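Local coordinates for putative extracellular solute-binding protein (Bordetella bronchiseptica, PDB 4P56) that probably binds mandelate in the periplasm and delivers it to a TRAP-type transporter for uptake, at residues K190-G202 with F209-I223. Sequence-based numbering, arbitrary orientation.
Sequences KPAPESYELLSTG and FPAESLVSFKLDSII. With RMN ((R)-mandelic acid), chain D.
A192 sets its methyl against two phenylalanine rings, with CB 3.5 Å from CZ of F217 and 3.8 Å from CZ of F209, whose edge it meets. The two rings are themselves in contact, since CZ of F209 lies 3.9 Å above one face of F217, offset toward the rim. Three residues on, S195 continues the tight, buried end of the interface. Its OG touches CE2 of F209 at 3.4 Å, again at the ring edge, yet this polar atom is satisfied within its own segment: turned between the backbone N and the carbonyl carbon (chi1 65°), it donates to O of A192 over 3.0 Å, nearly along the C=O axis. The same carbonyl also takes the backbone N-H of S195.

Farther along the helix, beside V207 of strand 206-210, L199 and L219 cross at about a right angle, their CD1 atoms 3.8 Å apart, and I223 reaches CD1 of L199 with its own CD1. Toward solvent the contacts stay close but lie at the surface. The Y196 ring, swung anti to its backbone N (chi1 -179°), presents its edge to O of K218, 3.5 Å from CE1; K218 is the C-prime residue of the Schellman motif ending helix 211-216. I222 crosses Y196 at about a right angle and rests CD1 against CE1 of the ring and CA of S200. No hydrogen bond joins the two segments; they meet largely through apolar side chains.

At the buried end, A192, F209, S213 and F217 border (R)-mandelate, and R170, in cation-pi contact with F209, also hydrogen-bonds the ligand. Helix 195-200, the helix of a beta-alpha-beta crossover between strands 186-189 and 206-210 of the six-stranded mixed sheet, thus packs against F209 and the turn after helix 211-216, forming part of the mandelate pocket wall, consistent with a family 7 (TRAP-type) solute-binding protein.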
loop_
_atom_site.group_PDB
_atom_site.type_symbol
_atom_site.label_atom_id
_atom_site.label_comp_id
_atom_site.label_asym_id
_atom_site.label_seq_id
_atom_site.Cartn_x
_atom_site.Cartn_y
_atom_site.Cartn_z
ATOM N N LYS A 190 6.462 4.121 -11.347
ATOM C CA LYS A 190 6.258 5.538 -11.072
ATOM C C LYS A 190 5.169 5.670 -9.998
ATOM O O LYS A 190 4.303 4.798 -9.861
ATOM C CB LYS A 190 5.839 6.300 -12.335
ATOM C CG LYS A 190 6.852 6.273 -13.474
ATOM C CD LYS A 190 8.078 7.101 -13.139
ATOM C CE LYS A 190 8.956 7.344 -14.350
ATOM N NZ LYS A 190 10.316 7.750 -13.910
ATOM N N PRO A 191 5.197 6.771 -9.233
ATOM C CA PRO A 191 4.207 6.946 -8.173
ATOM C C PRO A 191 2.793 7.016 -8.734
ATOM O O PRO A 191 2.615 7.419 -9.878
ATOM C CB PRO A 191 4.590 8.288 -7.546
ATOM C CG PRO A 191 5.992 8.500 -7.911
ATOM C CD PRO A 191 6.228 7.822 -9.215
ATOM N N ALA A 192 1.818 6.654 -7.910
ATOM C CA ALA A 192 0.412 6.580 -8.315
ATOM C C ALA A 192 -0.118 7.801 -9.086
ATOM O O ALA A 192 -0.772 7.630 -10.108
ATOM C CB ALA A 192 -0.442 6.331 -7.111
ATOM N N PRO A 193 0.160 9.017 -8.618
ATOM C CA PRO A 193 -0.422 10.155 -9.350
ATOM C C PRO A 193 0.028 10.275 -10.806
ATOM O O PRO A 193 -0.581 11.051 -11.543
ATOM C CB PRO A 193 0.082 11.371 -8.571
ATOM C CG PRO A 193 0.390 10.847 -7.203
ATOM C CD PRO A 193 0.914 9.454 -7.442
ATOM N N GLU A 194 1.071 9.557 -11.218
ATOM C CA GLU A 194 1.482 9.621 -12.608
ATOM C C GLU A 194 0.633 8.734 -13.531
ATOM O O GLU A 194 0.811 8.764 -14.752
ATOM C CB GLU A 194 2.967 9.279 -12.778
ATOM C CG GLU A 194 3.904 10.279 -12.126
ATOM C CD GLU A 194 5.343 10.152 -12.586
ATOM O OE1 GLU A 194 5.584 9.899 -13.785
ATOM O OE2 GLU A 194 6.240 10.316 -11.731
ATOM N N SER A 195 -0.270 7.942 -12.958
ATOM C CA SER A 195 -0.958 6.907 -13.722
ATOM C C SER A 195 -1.869 7.503 -14.818
ATOM O O SER A 195 -1.925 7.004 -15.939
ATOM C CB SER A 195 -1.726 5.960 -12.765
ATOM O OG SER A 195 -2.784 6.634 -12.080
ATOM N N TYR A 196 -2.545 8.602 -14.517
ATOM C CA TYR A 196 -3.450 9.196 -15.489
ATOM C C TYR A 196 -2.678 9.700 -16.706
ATOM O O TYR A 196 -3.040 9.414 -17.862
ATOM C CB TYR A 196 -4.280 10.334 -14.859
ATOM C CG TYR A 196 -5.215 10.912 -15.888
ATOM C CD1 TYR A 196 -6.476 10.368 -16.086
ATOM C CD2 TYR A 196 -4.805 11.953 -16.726
ATOM C CE1 TYR A 196 -7.333 10.873 -17.067
ATOM C CE2 TYR A 196 -5.645 12.446 -17.705
ATOM C CZ TYR A 196 -6.903 11.903 -17.869
ATOM O OH TYR A 196 -7.734 12.401 -18.839
ATOM N N GLU A 197 -1.601 10.437 -16.474
ATOM C CA GLU A 197 -0.816 10.932 -17.601
ATOM C C GLU A 197 -0.269 9.783 -18.474
ATOM O O GLU A 197 -0.313 9.824 -19.712
ATOM C CB GLU A 197 0.339 11.810 -17.100
ATOM C CG GLU A 197 1.295 12.245 -18.181
ATOM C CD GLU A 197 0.698 13.301 -19.080
ATOM O OE1 GLU A 197 -0.490 13.632 -18.896
ATOM O OE2 GLU A 197 1.413 13.803 -19.972
ATOM N N LEU A 198 0.275 8.762 -17.835
ATOM C CA LEU A 198 0.918 7.680 -18.568
ATOM C C LEU A 198 -0.099 6.867 -19.365
ATOM O O LEU A 198 0.210 6.341 -20.432
ATOM C CB LEU A 198 1.657 6.753 -17.609
ATOM C CG LEU A 198 2.951 7.300 -17.012
ATOM C CD1 LEU A 198 3.360 6.432 -15.844
ATOM C CD2 LEU A 198 4.061 7.366 -18.056
ATOM N N LEU A 199 -1.301 6.725 -18.818
ATOM C CA LEU A 199 -2.338 5.949 -19.486
ATOM C C LEU A 199 -3.052 6.772 -20.541
ATOM O O LEU A 199 -3.309 6.286 -21.653
ATOM C CB LEU A 199 -3.365 5.429 -18.468
ATOM C CG LEU A 199 -2.847 4.250 -17.638
ATOM C CD1 LEU A 199 -3.738 4.028 -16.441
ATOM C CD2 LEU A 199 -2.734 2.982 -18.471
ATOM N N SER A 200 -3.404 8.007 -20.188
ATOM C CA SER A 200 -4.132 8.866 -21.131
ATOM C C SER A 200 -3.330 9.107 -22.407
ATOM O O SER A 200 -3.916 9.208 -23.490
ATOM C CB SER A 200 -4.513 10.194 -20.495
ATOM O OG SER A 200 -3.368 10.964 -20.162
ATOM N N THR A 201 -1.999 9.190 -22.283
ATOM C CA THR A 201 -1.135 9.489 -23.432
ATOM C C THR A 201 -0.739 8.243 -24.210
ATOM O O THR A 201 -0.178 8.341 -25.320
ATOM C CB THR A 201 0.156 10.215 -23.018
ATOM O OG1 THR A 201 0.916 9.385 -22.124
ATOM C CG2 THR A 201 -0.162 11.543 -22.343
ATOM N N GLY A 202 -1.054 7.077 -23.651
ATOM C CA GLY A 202 -0.728 5.810 -24.266
ATOM C C GLY A 202 0.703 5.328 -24.079
ATOM O O GLY A 202 1.124 4.430 -24.794
ATOM N N PHE A 209 -3.323 -1.626 -9.910
ATOM C CA PHE A 209 -3.919 -0.807 -8.850
ATOM C C PHE A 209 -4.965 -1.649 -8.116
ATOM O O PHE A 209 -5.463 -2.639 -8.672
ATOM C CB PHE A 209 -4.672 0.362 -9.475
ATOM C CG PHE A 209 -3.958 1.693 -9.417
ATOM C CD1 PHE A 209 -2.998 1.971 -8.463
ATOM C CD2 PHE A 209 -4.321 2.688 -10.293
ATOM C CE1 PHE A 209 -2.393 3.216 -8.410
ATOM C CE2 PHE A 209 -3.706 3.944 -10.249
ATOM C CZ PHE A 209 -2.746 4.194 -9.300
ATOM N N PRO A 210 -5.323 -1.250 -6.883
ATOM C CA PRO A 210 -6.518 -1.816 -6.264
ATOM C C PRO A 210 -7.758 -1.182 -6.895
ATOM O O PRO A 210 -7.636 -0.231 -7.665
ATOM C CB PRO A 210 -6.386 -1.403 -4.806
ATOM C CG PRO A 210 -5.725 -0.054 -4.891
ATOM C CD PRO A 210 -4.769 -0.146 -6.075
ATOM N N ALA A 211 -8.926 -1.735 -6.620
ATOM C CA ALA A 211 -10.140 -1.292 -7.281
ATOM C C ALA A 211 -10.402 0.218 -7.167
ATOM O O ALA A 211 -10.785 0.845 -8.125
ATOM C CB ALA A 211 -11.305 -2.049 -6.744
ATOM N N GLU A 212 -10.226 0.786 -5.978
ATOM C CA GLU A 212 -10.641 2.164 -5.724
ATOM C C GLU A 212 -9.922 3.152 -6.643
ATOM O O GLU A 212 -10.476 4.184 -7.033
ATOM C CB GLU A 212 -10.416 2.546 -4.243
ATOM C CG GLU A 212 -8.945 2.749 -3.815
ATOM C CD GLU A 212 -8.392 4.136 -4.239
ATOM O OE1 GLU A 212 -7.173 4.243 -4.471
ATOM O OE2 GLU A 212 -9.189 5.077 -4.382
ATOM N N SER A 213 -8.698 2.794 -7.002
ATOM C CA SER A 213 -7.810 3.661 -7.730
ATOM C C SER A 213 -8.300 3.886 -9.153
ATOM O O SER A 213 -8.087 4.959 -9.701
ATOM C CB SER A 213 -6.409 3.046 -7.756
ATOM O OG SER A 213 -5.960 2.776 -6.429
ATOM N N LEU A 214 -8.980 2.895 -9.723
ATOM C CA LEU A 214 -9.619 3.068 -11.026
ATOM C C LEU A 214 -10.441 4.354 -11.042
ATOM O O LEU A 214 -10.492 5.080 -12.042
ATOM C CB LEU A 214 -10.524 1.862 -11.320
ATOM C CG LEU A 214 -11.353 1.926 -12.595
ATOM C CD1 LEU A 214 -10.468 1.673 -13.796
ATOM C CD2 LEU A 214 -12.506 0.915 -12.555
ATOM N N VAL A 215 -11.116 4.620 -9.927
ATOM C CA VAL A 215 -12.042 5.736 -9.867
ATOM C C VAL A 215 -11.353 6.985 -9.333
ATOM O O VAL A 215 -11.541 8.080 -9.880
ATOM C CB VAL A 215 -13.273 5.396 -9.003
ATOM C CG1 VAL A 215 -14.218 6.574 -8.907
ATOM C CG2 VAL A 215 -13.986 4.224 -9.582
ATOM N N SER A 216 -10.550 6.844 -8.279
ATOM C CA SER A 216 -10.021 8.051 -7.635
ATOM C C SER A 216 -8.979 8.719 -8.525
ATOM O O SER A 216 -8.817 9.919 -8.483
ATOM C CB SER A 216 -9.469 7.750 -6.231
ATOM O OG SER A 216 -8.443 6.796 -6.298
ATOM N N PHE A 217 -8.294 7.941 -9.354
ATOM C CA PHE A 217 -7.317 8.498 -10.285
ATOM C C PHE A 217 -7.935 8.808 -11.669
ATOM O O PHE A 217 -7.237 9.193 -12.613
ATOM C CB PHE A 217 -6.112 7.569 -10.372
ATOM C CG PHE A 217 -5.244 7.601 -9.135
ATOM C CD1 PHE A 217 -4.230 8.540 -9.005
ATOM C CD2 PHE A 217 -5.460 6.721 -8.101
ATOM C CE1 PHE A 217 -3.430 8.572 -7.864
ATOM C CE2 PHE A 217 -4.672 6.757 -6.944
ATOM C CZ PHE A 217 -3.661 7.681 -6.834
ATOM N N LYS A 218 -9.254 8.653 -11.757
ATOM C CA LYS A 218 -10.034 9.040 -12.928
ATOM C C LYS A 218 -9.624 8.273 -14.166
ATOM O O LYS A 218 -9.501 8.843 -15.256
ATOM C CB LYS A 218 -9.919 10.548 -13.189
ATOM C CG LYS A 218 -10.468 11.412 -12.063
ATOM C CD LYS A 218 -10.083 12.871 -12.270
ATOM C CE LYS A 218 -9.796 13.589 -10.953
ATOM N NZ LYS A 218 -11.034 14.045 -10.250
ATOM N N LEU A 219 -9.426 6.971 -14.010
ATOM C CA LEU A 219 -8.974 6.128 -15.107
ATOM C C LEU A 219 -10.105 5.373 -15.802
ATOM O O LEU A 219 -9.865 4.661 -16.773
ATOM C CB LEU A 219 -7.974 5.099 -14.576
ATOM C CG LEU A 219 -6.788 5.647 -13.781
ATOM C CD1 LEU A 219 -5.877 4.524 -13.314
ATOM C CD2 LEU A 219 -6.011 6.617 -14.614
ATOM N N ASP A 220 -11.342 5.530 -15.340
ATOM C CA ASP A 220 -12.396 4.638 -15.805
ATOM C C ASP A 220 -12.996 5.017 -17.162
ATOM O O ASP A 220 -13.901 4.341 -17.649
ATOM C CB ASP A 220 -13.495 4.480 -14.749
ATOM C CG ASP A 220 -13.995 5.797 -14.204
ATOM O OD1 ASP A 220 -13.181 6.725 -13.958
ATOM O OD2 ASP A 220 -15.220 5.888 -14.003
ATOM N N SER A 221 -12.493 6.084 -17.771
ATOM C CA SER A 221 -12.872 6.409 -19.143
ATOM C C SER A 221 -11.780 6.015 -20.129
ATOM O O SER A 221 -11.934 6.202 -21.331
ATOM C CB SER A 221 -13.213 7.887 -19.282
ATOM O OG SER A 221 -14.467 8.163 -18.679
ATOM N N ILE A 222 -10.692 5.455 -19.609
ATOM C CA ILE A 222 -9.577 4.959 -20.414
ATOM C C ILE A 222 -9.466 3.429 -20.328
ATOM O O ILE A 222 -9.335 2.729 -21.335
ATOM C CB ILE A 222 -8.249 5.518 -19.889
ATOM C CG1 ILE A 222 -8.189 7.044 -20.060
ATOM C CG2 ILE A 222 -7.094 4.852 -20.597
ATOM C CD1 ILE A 222 -7.048 7.682 -19.262
ATOM N N ILE A 223 -9.459 2.932 -19.104
ATOM C CA ILE A 223 -9.349 1.501 -18.842
ATOM C C ILE A 223 -10.627 0.789 -19.312
ATOM O O ILE A 223 -11.724 1.167 -18.920
ATOM C CB ILE A 223 -9.140 1.237 -17.340
ATOM C CG1 ILE A 223 -7.799 1.804 -16.856
ATOM C CG2 ILE A 223 -9.236 -0.250 -17.007
ATOM C CD1 ILE A 223 -6.558 1.191 -17.500
HETATM C C1 RMN D . -0.652 3.174 -4.425
HETATM C C2 RMN D . -0.591 4.424 -3.828
HETATM C C3 RMN D . -1.742 5.163 -3.622
HETATM C C4 RMN D . -2.967 4.681 -4.048
HETATM C C5 RMN D . -3.034 3.432 -4.659
HETATM C C6 RMN D . -1.878 2.690 -4.839
HETATM C C7 RMN D . 0.604 2.381 -4.663
HETATM C C10 RMN D . 0.934 2.434 -6.125
HETATM O O8 RMN D . 0.462 1.045 -4.362
HETATM O O11 RMN D . 0.478 1.572 -6.953
HETATM O O12 RMN D . 1.637 3.395 -6.559
#